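Local coordinates for protein putative prephenate dehydratase (Streptococcus mutans, PDB 4LUB) that probably catalyses the conversion of prephenate to phenylpyruvate, with loss of carbon dioxide and water, on the pathway to L-phenylalanine, at residues B[36-41]-B[65-70]; B[174-179]-B[269-274]; B[226-231]-B[236-241]; B[253-258]-B[263-268]. All blocks are in the same frame, centred on the assembly; numbering follows the deposited sequence.

Contact 1. Residues B[36-41]-B[65-70]; sequences EVIKAY and FDYLFH
Tyr67 and Leu68 reach from one helix to Ile38 and Lys39 on another, joining two helices of the prephenate dehydratase domain, whose α/β architecture is related to that of the periplasmic binding proteins. The segments run in roughly the same direction, their axes 31° apart and 11.0 Å from each other at closest approach. Such wide spacing is bridged by side chains alone. Both helices lie on the same sheet: Val37 from 36-41 and Phe65 from 65-70 pack on strand 48-55.

Following 65-70 along the chain, Tyr67 is the first residue to cross. A chi1 of -161° sets its ring beside its own carbonyl carbon and out toward helix 34-42, where it slides past Ile38, the two side chains pointing in opposite directions. The CG2 branch of Ile38 presses obliquely against the CD2-CE2 side of the ring and lies 3.5 Å from Tyr67 CE2. Farther out, the aliphatic part of Lys39 crosses the end of the tyrosine at about a right angle, with Lys39 CG only 3.1 Å from Tyr67 OH, a tight fit. That hydroxyl is hydrogen-bonded to Glu42, one turn beyond Lys39. The ammonium group of Lys39 turns back instead: a bend at chi3 (56°) carries NZ to Glu36, where it forms a salt bridge 2.9 Å long with OE2 on the syn side of the carboxylate.

Leu68 follows on the more deeply buried side. It meets the other branch of Ile38 at about a right angle, methyl against methyl, with Leu68 CD1 3.6 Å from Ile38 CD1.

Contact 2. Residues B[174-179]-B[269-274]; sequences RFWVLG and GKYAVY
Trp176 turns the edge of its indole toward one face of the Tyr271 ring in a tilted edge-to-face pair. The five-membered ring and the phenol have centroids 4.8 Å apart and planes at 51°. Trp176 NE1 stands over the rim of the tyrosine ring, while Trp176 CZ2 comes within 3.4 Å of Tyr271 OH. The indole N-H is hydrogen-bonded to Glu79. Tyr271 carries its CG between the backbone N and the carbonyl carbon (chi1 48°), a rotamer that projects the ring toward the tryptophan; Ser195 holds its hydroxyl by a hydrogen bond.

These residues belong to strands that are not neighbours in the sheet. Strand 75-83 runs between 172-179 and 264-274 and pairs with both, so the contact spans it, linking the dehydratase domain to the last strand of the ACT domain.

Arg174, the arginine of the Thr-Arg-Phe sequence characteristic of prephenate dehydratases, completes the group. A bend at chi3 (71°) swings its guanidinium across the end of the phenol, leaving Arg174 NH2 3.3 Å from Tyr271 OH, with the hydroxyl at the guanidinium edge. Salt bridges fix the group's rotation: NH2 to Glu79, and NH1 to Glu54 and Asp242.

Contact 3. Residues B[226-231]-B[236-241]; sequences ESRPLK and EYFFII
Arg228 and Phe238 face each other across two antiparallel strands, their side chains lying side by side and pointing the same way. Arg228 CB sits over the face of the phenyl ring, 3.7 Å from the Phe238 centroid, in a CH-π contact. A chi1 of 74° tucks the ring of Phe238 against Arg228 CB. From the side, Leu230 CD1 closes on Phe238 CB at 3.9 Å.

Paired backbone hydrogen bonds fix this register, reciprocally between Arg228 and Phe238 and again between Glu226 and Ile240, where Ile240 N is 2.6 Å from Glu226 O. Past the strand end, Leu230 N adds a nearly straight bond of 3.0 Å to Glu236 O.

Farther out, Pro229 CD lies over the centre of the Arg228 guanidinium, which also bridges to Asp66 and donates to the carbonyl of Glu58 of the second subunit. Phe69 stacks on Phe238, and the hydroxyl of Tyr237 is hydrogen-bonded to Glu54 of the second subunit. The hairpin thus contacts both the dehydratase domain and the partner chain; it is the β2-β3 hairpin, midway along the βαββαβ sequence of the ACT fold.

Contact 4. Residues B[253-258]-B[263-268]; sequences FALEEL and IHYKIL
Leu258, Tyr265 and Leu255 carry most of this contact, in which the second helix of the βαββαβ ACT domain packs on the strand that follows it. The helix segment runs at 142° to the strand, and a short connection turns the chain from one into the other, so that Leu258 and Ile263 have the nearest CA atoms.

Tyr265 is the piece the two leucines share. A chi1 of 62° swings its ring toward the helix. Leu255 crosses it at about a right angle: the CD2 methyl stands almost centrally over one face, 4.0 Å from the Tyr265 centroid, in a CH-π contact. Nearer the backbone, Leu255 CB touches the phenol end, 3.5 Å from Tyr265 OH. The other methyl of Leu255 makes a looser approach to Ile267, CD1 to CD1 at 4.3 Å.

One turn on, Leu258 divides its methyls. CD1 meets the tyrosine ring obliquely, 4.2 Å from Tyr265 CD2, and CD2 packs against CD1 of Ile263. Both leucines also press on strand 189-199, Leu255 through Leu196 and Leu258 through Leu198, so they belong to the apolar layer between helix and sheet.

The backbone ties the turn as well. Ile263 N donates to Leu258 O over 3.0 Å, approaching from above the carbonyl plane, with an angle of 148° at the hydrogen.

In the fold
The centre of contact 2 lies about 6 Å from the centre of the chain, the nearest of the four, and its chemistry is aromatic and charged. Contact 1, partly buried, is a sparse apolar meeting of helices in the dehydratase domain. Contacts 3 and 4 sit farther out but are also buried, both within the ACT domain: the first rests on paired backbone bonds and faces the second subunit, the second on leucines round a tyrosine. Contacts 2 and 4 use the same strand, 264-274, at successive positions. Helix 62-70 of contact 1 meets all the others: Phe65 touches Trp176 and Ile240, and the carbonyl oxygens of Leu68 and Phe69 probably accept hydrogen bonds from Lys266 NZ.

Contact 1. Residues B[36-41]-B[65-70]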
# COMPACT_ATOMS: atom_id res chain seq x y z
N GLU B 36 -7.30 -19.02 -7.87
CA GLU B 36 -8.01 -20.28 -8.06
C GLU B 36 -8.73 -20.74 -6.79
O GLU B 36 -9.80 -21.34 -6.87
CB GLU B 36 -7.06 -21.37 -8.56
CG GLU B 36 -6.60 -21.18 -10.01
CD GLU B 36 -7.76 -20.94 -10.97
OE1 GLU B 36 -8.80 -21.63 -10.85
OE2 GLU B 36 -7.64 -20.04 -11.83
N VAL B 37 -8.13 -20.50 -5.63
CA VAL B 37 -8.82 -20.69 -4.35
C VAL B 37 -10.15 -19.95 -4.29
O VAL B 37 -11.19 -20.54 -3.97
CB VAL B 37 -7.95 -20.24 -3.15
CG1 VAL B 37 -8.70 -20.45 -1.85
CG2 VAL B 37 -6.60 -20.96 -3.14
N ILE B 38 -10.11 -18.65 -4.58
CA ILE B 38 -11.32 -17.83 -4.59
C ILE B 38 -12.30 -18.23 -5.71
O ILE B 38 -13.51 -18.32 -5.47
CB ILE B 38 -10.99 -16.32 -4.71
CG1 ILE B 38 -10.14 -15.88 -3.51
CG2 ILE B 38 -12.27 -15.50 -4.73
CD1 ILE B 38 -9.41 -14.54 -3.70
N LYS B 39 -11.79 -18.48 -6.91
CA LYS B 39 -12.62 -18.99 -8.01
C LYS B 39 -13.35 -20.29 -7.68
O LYS B 39 -14.48 -20.50 -8.12
CB LYS B 39 -11.76 -19.17 -9.28
CG LYS B 39 -11.39 -17.85 -9.95
CD LYS B 39 -10.44 -18.01 -11.12
CE LYS B 39 -10.98 -18.96 -12.17
NZ LYS B 39 -9.98 -19.17 -13.27
N ALA B 40 -12.70 -21.16 -6.91
CA ALA B 40 -13.32 -22.40 -6.43
C ALA B 40 -14.62 -22.15 -5.67
O ALA B 40 -15.57 -22.91 -5.77
CB ALA B 40 -12.34 -23.16 -5.55
N TYR B 41 -14.66 -21.07 -4.89
CA TYR B 41 -15.88 -20.72 -4.18
C TYR B 41 -16.91 -20.22 -5.17
O TYR B 41 -18.08 -20.57 -5.10
CB TYR B 41 -15.62 -19.63 -3.14
CG TYR B 41 -16.88 -19.09 -2.53
CD1 TYR B 41 -17.46 -19.70 -1.42
CD2 TYR B 41 -17.54 -17.99 -3.08
CE1 TYR B 41 -18.61 -19.21 -0.85
CE2 TYR B 41 -18.69 -17.50 -2.52
CZ TYR B 41 -19.23 -18.11 -1.41
OH TYR B 41 -20.39 -17.62 -0.85
N PHE B 65 -6.31 -8.87 -2.65
CA PHE B 65 -7.12 -7.65 -2.68
C PHE B 65 -7.56 -7.21 -4.07
O PHE B 65 -8.68 -6.71 -4.22
CB PHE B 65 -6.36 -6.54 -1.95
CG PHE B 65 -6.34 -6.73 -0.48
CD1 PHE B 65 -7.48 -6.52 0.27
CD2 PHE B 65 -5.20 -7.20 0.16
CE1 PHE B 65 -7.48 -6.73 1.63
CE2 PHE B 65 -5.19 -7.42 1.52
CZ PHE B 65 -6.33 -7.18 2.26
N ASP B 66 -6.70 -7.34 -5.08
CA ASP B 66 -7.12 -7.03 -6.45
C ASP B 66 -8.28 -7.92 -6.91
O ASP B 66 -9.25 -7.43 -7.48
CB ASP B 66 -5.95 -7.15 -7.45
CG ASP B 66 -4.79 -6.22 -7.11
OD1 ASP B 66 -5.03 -5.17 -6.47
OD2 ASP B 66 -3.64 -6.52 -7.51
N TYR B 67 -8.16 -9.23 -6.70
CA TYR B 67 -9.25 -10.13 -7.05
C TYR B 67 -10.55 -9.84 -6.27
O TYR B 67 -11.62 -9.78 -6.86
CB TYR B 67 -8.85 -11.59 -6.86
CG TYR B 67 -9.78 -12.49 -7.63
CD1 TYR B 67 -9.56 -12.74 -8.98
CD2 TYR B 67 -10.90 -13.05 -7.04
CE1 TYR B 67 -10.43 -13.54 -9.71
CE2 TYR B 67 -11.77 -13.85 -7.76
CZ TYR B 67 -11.53 -14.09 -9.09
OH TYR B 67 -12.39 -14.89 -9.80
N LEU B 68 -10.44 -9.73 -4.95
CA LEU B 68 -11.60 -9.41 -4.11
C LEU B 68 -12.30 -8.10 -4.46
O LEU B 68 -13.53 -8.02 -4.39
CB LEU B 68 -11.19 -9.39 -2.63
CG LEU B 68 -11.59 -10.59 -1.76
CD1 LEU B 68 -11.65 -11.92 -2.50
CD2 LEU B 68 -10.74 -10.66 -0.49
N PHE B 69 -11.55 -7.07 -4.82
CA PHE B 69 -12.18 -5.82 -5.23
C PHE B 69 -12.79 -5.88 -6.63
O PHE B 69 -13.98 -5.62 -6.79
CB PHE B 69 -11.20 -4.65 -5.17
CG PHE B 69 -11.78 -3.35 -5.66
CD1 PHE B 69 -12.63 -2.61 -4.86
CD2 PHE B 69 -11.45 -2.85 -6.91
CE1 PHE B 69 -13.17 -1.42 -5.30
CE2 PHE B 69 -11.97 -1.64 -7.36
CZ PHE B 69 -12.84 -0.93 -6.55
N HIS B 70 -11.97 -6.22 -7.63
CA HIS B 70 -12.39 -6.14 -9.04
C HIS B 70 -13.42 -7.19 -9.45
O HIS B 70 -14.34 -6.90 -10.21
CB HIS B 70 -11.17 -6.28 -9.95
CG HIS B 70 -10.20 -5.15 -9.86
ND1 HIS B 70 -10.52 -3.86 -10.25
CD2 HIS B 70 -8.92 -5.10 -9.42
CE1 HIS B 70 -9.47 -3.07 -10.05
NE2 HIS B 70 -8.49 -3.80 -9.55

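Contact 2. Residues B[174-179]-B[269-274]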
# COMPACT_ATOMS: atom_id res chain seq x y z
N ARG B 174 -1.89 -12.47 8.35
CA ARG B 174 -3.33 -12.46 8.50
C ARG B 174 -3.91 -13.32 7.38
O ARG B 174 -3.52 -13.16 6.23
CB ARG B 174 -3.87 -11.02 8.41
CG ARG B 174 -3.35 -10.10 9.49
CD ARG B 174 -3.68 -8.63 9.23
NE ARG B 174 -5.11 -8.36 9.41
CZ ARG B 174 -5.78 -7.42 8.77
NH1 ARG B 174 -5.15 -6.61 7.93
NH2 ARG B 174 -7.08 -7.26 9.00
N PHE B 175 -4.82 -14.22 7.73
CA PHE B 175 -5.51 -15.05 6.76
C PHE B 175 -7.00 -14.75 6.89
O PHE B 175 -7.50 -14.56 7.99
CB PHE B 175 -5.26 -16.56 6.97
CG PHE B 175 -3.83 -16.99 6.81
CD1 PHE B 175 -2.90 -16.74 7.81
CD2 PHE B 175 -3.41 -17.64 5.66
CE1 PHE B 175 -1.58 -17.13 7.65
CE2 PHE B 175 -2.10 -18.02 5.50
CZ PHE B 175 -1.17 -17.77 6.49
N TRP B 176 -7.68 -14.66 5.75
CA TRP B 176 -9.12 -14.53 5.75
C TRP B 176 -9.85 -15.80 5.35
O TRP B 176 -9.44 -16.51 4.43
CB TRP B 176 -9.53 -13.38 4.82
CG TRP B 176 -9.37 -12.04 5.45
CD1 TRP B 176 -9.01 -11.78 6.74
CD2 TRP B 176 -9.54 -10.78 4.81
NE1 TRP B 176 -8.96 -10.41 6.94
CE2 TRP B 176 -9.30 -9.78 5.77
CE3 TRP B 176 -9.90 -10.39 3.51
CZ2 TRP B 176 -9.38 -8.42 5.48
CZ3 TRP B 176 -9.99 -9.05 3.22
CH2 TRP B 176 -9.73 -8.07 4.20
N VAL B 177 -10.94 -16.06 6.06
CA VAL B 177 -11.91 -17.03 5.62
C VAL B 177 -12.96 -16.28 4.81
O VAL B 177 -13.62 -15.38 5.31
CB VAL B 177 -12.58 -17.78 6.80
CG1 VAL B 177 -13.58 -18.79 6.29
CG2 VAL B 177 -11.53 -18.44 7.68
N LEU B 178 -13.04 -16.62 3.53
CA LEU B 178 -14.01 -16.02 2.63
C LEU B 178 -15.23 -16.90 2.46
O LEU B 178 -15.11 -18.11 2.28
CB LEU B 178 -13.37 -15.75 1.25
CG LEU B 178 -12.28 -14.71 0.99
CD1 LEU B 178 -11.78 -14.00 2.24
CD2 LEU B 178 -11.14 -15.23 0.11
N GLY B 179 -16.40 -16.28 2.49
CA GLY B 179 -17.63 -16.99 2.24
C GLY B 179 -18.84 -16.09 2.39
O GLY B 179 -18.76 -14.88 2.21
N GLY B 269 -15.44 -7.22 4.04
CA GLY B 269 -15.72 -8.14 5.13
C GLY B 269 -16.03 -7.50 6.47
O GLY B 269 -15.50 -6.43 6.79
N LYS B 270 -16.93 -8.13 7.22
CA LYS B 270 -17.09 -7.90 8.65
C LYS B 270 -16.76 -9.19 9.40
O LYS B 270 -17.40 -10.21 9.18
CB LYS B 270 -18.51 -7.45 9.02
CG LYS B 270 -19.03 -6.22 8.30
CD LYS B 270 -20.41 -5.87 8.83
CE LYS B 270 -21.11 -4.82 8.01
NZ LYS B 270 -22.46 -4.51 8.59
N TYR B 271 -15.77 -9.16 10.28
CA TYR B 271 -15.25 -10.42 10.80
C TYR B 271 -14.66 -10.28 12.19
O TYR B 271 -14.23 -9.20 12.59
CB TYR B 271 -14.19 -10.98 9.84
CG TYR B 271 -13.16 -9.94 9.44
CD1 TYR B 271 -12.05 -9.70 10.25
CD2 TYR B 271 -13.30 -9.19 8.28
CE1 TYR B 271 -11.11 -8.75 9.91
CE2 TYR B 271 -12.36 -8.23 7.92
CZ TYR B 271 -11.26 -8.02 8.75
OH TYR B 271 -10.32 -7.07 8.42
N ALA B 272 -14.61 -11.40 12.90
CA ALA B 272 -13.82 -11.48 14.13
C ALA B 272 -12.38 -11.84 13.79
O ALA B 272 -12.12 -12.50 12.78
CB ALA B 272 -14.43 -12.50 15.09
N VAL B 273 -11.45 -11.38 14.62
CA VAL B 273 -10.05 -11.72 14.49
C VAL B 273 -9.63 -12.73 15.55
O VAL B 273 -9.80 -12.49 16.74
CB VAL B 273 -9.14 -10.47 14.61
CG1 VAL B 273 -7.67 -10.85 14.41
CG2 VAL B 273 -9.60 -9.39 13.63
N TYR B 274 -9.07 -13.85 15.11
CA TYR B 274 -8.56 -14.90 15.99
C TYR B 274 -7.05 -14.98 15.80
O TYR B 274 -6.56 -14.67 14.72
CB TYR B 274 -9.23 -16.23 15.67
CG TYR B 274 -10.74 -16.19 15.67
CD1 TYR B 274 -11.46 -16.33 16.84
CD2 TYR B 274 -11.44 -16.00 14.48
CE1 TYR B 274 -12.86 -16.29 16.83
CE2 TYR B 274 -12.83 -15.97 14.46
CZ TYR B 274 -13.53 -16.11 15.64
OH TYR B 274 -14.91 -16.07 15.62

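Contact 3. Residues B[226-231]-B[236-241]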
# COMPACT_ATOMS: atom_id res chain seq x y z
N GLU B 226 -4.24 0.79 2.74
CA GLU B 226 -3.36 0.40 1.66
C GLU B 226 -4.00 0.80 0.35
O GLU B 226 -5.19 0.60 0.15
CB GLU B 226 -3.12 -1.10 1.69
CG GLU B 226 -2.16 -1.61 0.63
CD GLU B 226 -0.81 -1.99 1.20
OE1 GLU B 226 -0.76 -2.89 2.05
OE2 GLU B 226 0.20 -1.38 0.79
N SER B 227 -3.22 1.39 -0.54
CA SER B 227 -3.73 1.73 -1.85
C SER B 227 -3.32 0.68 -2.89
O SER B 227 -2.29 0.04 -2.77
CB SER B 227 -3.32 3.14 -2.27
OG SER B 227 -1.99 3.20 -2.72
N ARG B 228 -4.17 0.53 -3.89
CA ARG B 228 -3.96 -0.43 -4.97
C ARG B 228 -4.30 0.30 -6.25
O ARG B 228 -5.18 1.16 -6.25
CB ARG B 228 -4.87 -1.65 -4.80
CG ARG B 228 -4.56 -2.61 -3.62
CD ARG B 228 -3.13 -3.10 -3.67
NE ARG B 228 -2.89 -3.85 -4.89
CZ ARG B 228 -1.76 -3.81 -5.59
NH1 ARG B 228 -0.76 -3.03 -5.17
NH2 ARG B 228 -1.63 -4.53 -6.70
N PRO B 229 -3.58 -0.00 -7.35
CA PRO B 229 -3.95 0.59 -8.64
C PRO B 229 -5.40 0.28 -9.02
O PRO B 229 -5.85 -0.85 -8.88
CB PRO B 229 -2.97 -0.06 -9.63
CG PRO B 229 -1.89 -0.66 -8.78
CD PRO B 229 -2.53 -1.02 -7.48
N LEU B 230 -6.11 1.30 -9.50
CA LEU B 230 -7.46 1.12 -10.04
C LEU B 230 -7.43 0.38 -11.37
O LEU B 230 -8.47 -0.06 -11.86
CB LEU B 230 -8.16 2.47 -10.20
CG LEU B 230 -9.68 2.48 -10.09
CD1 LEU B 230 -10.17 1.63 -8.92
CD2 LEU B 230 -10.20 3.90 -9.97
N LYS B 231 -6.23 0.25 -11.93
CA LYS B 231 -6.03 -0.28 -13.28
C LYS B 231 -6.78 0.55 -14.32
O LYS B 231 -7.39 -0.00 -15.24
CB LYS B 231 -6.42 -1.76 -13.37
CG LYS B 231 -6.05 -2.57 -12.14
CD LYS B 231 -4.64 -3.15 -12.28
CE LYS B 231 -4.50 -4.48 -11.53
NZ LYS B 231 -3.47 -4.42 -10.45
N GLU B 236 -4.73 6.97 -10.24
CA GLU B 236 -6.04 6.51 -9.76
C GLU B 236 -5.94 5.18 -9.02
O GLU B 236 -5.33 4.22 -9.49
CB GLU B 236 -7.03 6.41 -10.92
CG GLU B 236 -7.26 7.74 -11.62
CD GLU B 236 -8.37 7.67 -12.65
OE1 GLU B 236 -8.79 6.54 -12.99
OE2 GLU B 236 -8.82 8.73 -13.11
N TYR B 237 -6.55 5.15 -7.85
CA TYR B 237 -6.41 4.02 -6.96
C TYR B 237 -7.72 3.68 -6.28
O TYR B 237 -8.64 4.49 -6.24
CB TYR B 237 -5.38 4.34 -5.88
CG TYR B 237 -4.08 4.91 -6.38
CD1 TYR B 237 -3.05 4.09 -6.78
CD2 TYR B 237 -3.88 6.28 -6.43
CE1 TYR B 237 -1.85 4.60 -7.23
CE2 TYR B 237 -2.69 6.81 -6.88
CZ TYR B 237 -1.67 5.97 -7.28
OH TYR B 237 -0.48 6.49 -7.72
N PHE B 238 -7.78 2.49 -5.71
CA PHE B 238 -8.77 2.19 -4.71
C PHE B 238 -8.03 1.93 -3.41
O PHE B 238 -6.87 1.53 -3.42
CB PHE B 238 -9.70 1.04 -5.11
CG PHE B 238 -9.08 -0.33 -5.05
CD1 PHE B 238 -9.17 -1.08 -3.90
CD2 PHE B 238 -8.45 -0.86 -6.15
CE1 PHE B 238 -8.62 -2.35 -3.84
CE2 PHE B 238 -7.90 -2.13 -6.10
CZ PHE B 238 -7.98 -2.87 -4.94
N PHE B 239 -8.68 2.20 -2.30
CA PHE B 239 -8.04 2.10 -1.00
C PHE B 239 -8.62 1.00 -0.13
O PHE B 239 -9.83 0.92 0.06
CB PHE B 239 -8.13 3.46 -0.28
CG PHE B 239 -7.51 4.58 -1.05
CD1 PHE B 239 -6.15 4.83 -0.94
CD2 PHE B 239 -8.26 5.33 -1.93
CE1 PHE B 239 -5.56 5.85 -1.67
CE2 PHE B 239 -7.67 6.35 -2.67
CZ PHE B 239 -6.32 6.61 -2.53
N ILE B 240 -7.74 0.15 0.38
CA ILE B 240 -8.12 -0.84 1.39
C ILE B 240 -7.97 -0.24 2.76
O ILE B 240 -6.88 0.13 3.18
CB ILE B 240 -7.26 -2.10 1.32
CG1 ILE B 240 -7.20 -2.61 -0.11
CG2 ILE B 240 -7.81 -3.17 2.25
CD1 ILE B 240 -8.57 -2.91 -0.65
N ILE B 241 -9.10 -0.11 3.45
CA ILE B 241 -9.13 0.39 4.81
C ILE B 241 -9.76 -0.58 5.81
O ILE B 241 -10.83 -1.14 5.56
CB ILE B 241 -9.84 1.77 4.82
CG1 ILE B 241 -9.00 2.78 4.06
CG2 ILE B 241 -9.90 2.32 6.23
CD1 ILE B 241 -9.68 4.07 3.78

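Contact 4. Residues B[253-258]-B[263-268]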
# COMPACT_ATOMS: atom_id res chain seq x y z
N PHE B 253 -23.72 4.23 10.42
CA PHE B 253 -23.88 5.66 10.14
C PHE B 253 -22.67 6.24 9.41
O PHE B 253 -22.84 7.06 8.50
CB PHE B 253 -24.16 6.45 11.43
CG PHE B 253 -25.46 6.08 12.10
CD1 PHE B 253 -26.67 6.26 11.44
CD2 PHE B 253 -25.49 5.58 13.39
CE1 PHE B 253 -27.87 5.92 12.03
CE2 PHE B 253 -26.69 5.25 14.00
CZ PHE B 253 -27.88 5.42 13.32
N ALA B 254 -21.47 5.85 9.82
CA ALA B 254 -20.26 6.24 9.09
C ALA B 254 -20.37 5.93 7.60
O ALA B 254 -20.11 6.79 6.76
CB ALA B 254 -19.03 5.55 9.68
N LEU B 255 -20.77 4.70 7.27
CA LEU B 255 -20.98 4.29 5.88
C LEU B 255 -22.04 5.11 5.16
O LEU B 255 -21.88 5.46 3.99
CB LEU B 255 -21.34 2.81 5.78
CG LEU B 255 -20.32 1.83 6.35
CD1 LEU B 255 -20.86 0.42 6.36
CD2 LEU B 255 -19.02 1.92 5.56
N GLU B 256 -23.16 5.37 5.85
CA GLU B 256 -24.18 6.28 5.33
C GLU B 256 -23.62 7.66 4.99
O GLU B 256 -23.92 8.22 3.94
CB GLU B 256 -25.36 6.41 6.31
CG GLU B 256 -26.17 5.13 6.49
CD GLU B 256 -27.41 5.34 7.35
OE1 GLU B 256 -27.78 6.50 7.62
OE2 GLU B 256 -28.01 4.33 7.78
N GLU B 257 -22.82 8.23 5.89
CA GLU B 257 -22.18 9.51 5.59
C GLU B 257 -21.25 9.47 4.36
O GLU B 257 -21.24 10.40 3.57
CB GLU B 257 -21.40 10.04 6.81
CG GLU B 257 -21.00 11.51 6.63
CD GLU B 257 -20.35 12.16 7.84
OE1 GLU B 257 -20.24 11.53 8.92
OE2 GLU B 257 -19.92 13.32 7.69
N LEU B 258 -20.45 8.41 4.23
CA LEU B 258 -19.66 8.22 3.01
C LEU B 258 -20.53 8.36 1.76
O LEU B 258 -20.21 9.14 0.85
CB LEU B 258 -18.96 6.87 3.01
CG LEU B 258 -17.83 6.67 4.02
CD1 LEU B 258 -17.10 5.37 3.74
CD2 LEU B 258 -16.86 7.83 3.96
N ILE B 263 -18.75 9.28 -1.71
CA ILE B 263 -17.67 8.30 -1.69
C ILE B 263 -18.24 6.89 -1.80
O ILE B 263 -19.12 6.51 -1.02
CB ILE B 263 -16.80 8.42 -0.42
CG1 ILE B 263 -16.08 9.77 -0.38
CG2 ILE B 263 -15.76 7.30 -0.36
CD1 ILE B 263 -15.74 10.24 1.01
N HIS B 264 -17.74 6.11 -2.76
CA HIS B 264 -18.24 4.76 -2.95
C HIS B 264 -17.34 3.77 -2.24
O HIS B 264 -16.13 3.95 -2.17
CB HIS B 264 -18.32 4.40 -4.43
CG HIS B 264 -19.35 5.17 -5.19
ND1 HIS B 264 -19.04 6.03 -6.22
CD2 HIS B 264 -20.70 5.20 -5.08
CE1 HIS B 264 -20.15 6.55 -6.71
NE2 HIS B 264 -21.17 6.06 -6.03
N TYR B 265 -17.96 2.72 -1.70
CA TYR B 265 -17.22 1.71 -0.96
C TYR B 265 -17.76 0.34 -1.30
O TYR B 265 -18.93 0.19 -1.63
CB TYR B 265 -17.30 1.96 0.55
CG TYR B 265 -18.70 1.90 1.12
CD1 TYR B 265 -19.22 0.71 1.58
CD2 TYR B 265 -19.49 3.05 1.20
CE1 TYR B 265 -20.50 0.64 2.10
CE2 TYR B 265 -20.76 2.99 1.73
CZ TYR B 265 -21.26 1.79 2.17
OH TYR B 265 -22.53 1.71 2.69
N LYS B 266 -16.86 -0.64 -1.27
CA LYS B 266 -17.22 -2.05 -1.25
C LYS B 266 -16.83 -2.64 0.09
O LYS B 266 -15.68 -2.51 0.51
CB LYS B 266 -16.51 -2.79 -2.39
CG LYS B 266 -16.89 -4.24 -2.55
CD LYS B 266 -16.18 -4.81 -3.75
CE LYS B 266 -16.47 -6.28 -3.92
NZ LYS B 266 -15.94 -6.76 -5.22
N ILE B 267 -17.79 -3.26 0.78
CA ILE B 267 -17.48 -4.00 2.00
C ILE B 267 -16.78 -5.32 1.68
O ILE B 267 -17.39 -6.23 1.11
CB ILE B 267 -18.73 -4.29 2.84
CG1 ILE B 267 -19.45 -2.99 3.20
CG2 ILE B 267 -18.36 -5.08 4.10
CD1 ILE B 267 -20.66 -3.17 4.07
N LEU B 268 -15.51 -5.41 2.04
CA LEU B 268 -14.75 -6.62 1.78
C LEU B 268 -15.02 -7.67 2.85
O LEU B 268 -14.88 -8.86 2.61
CB LEU B 268 -13.25 -6.33 1.72
CG LEU B 268 -12.77 -5.35 0.64
CD1 LEU B 268 -11.26 -5.22 0.71
CD2 LEU B 268 -13.19 -5.84 -0.74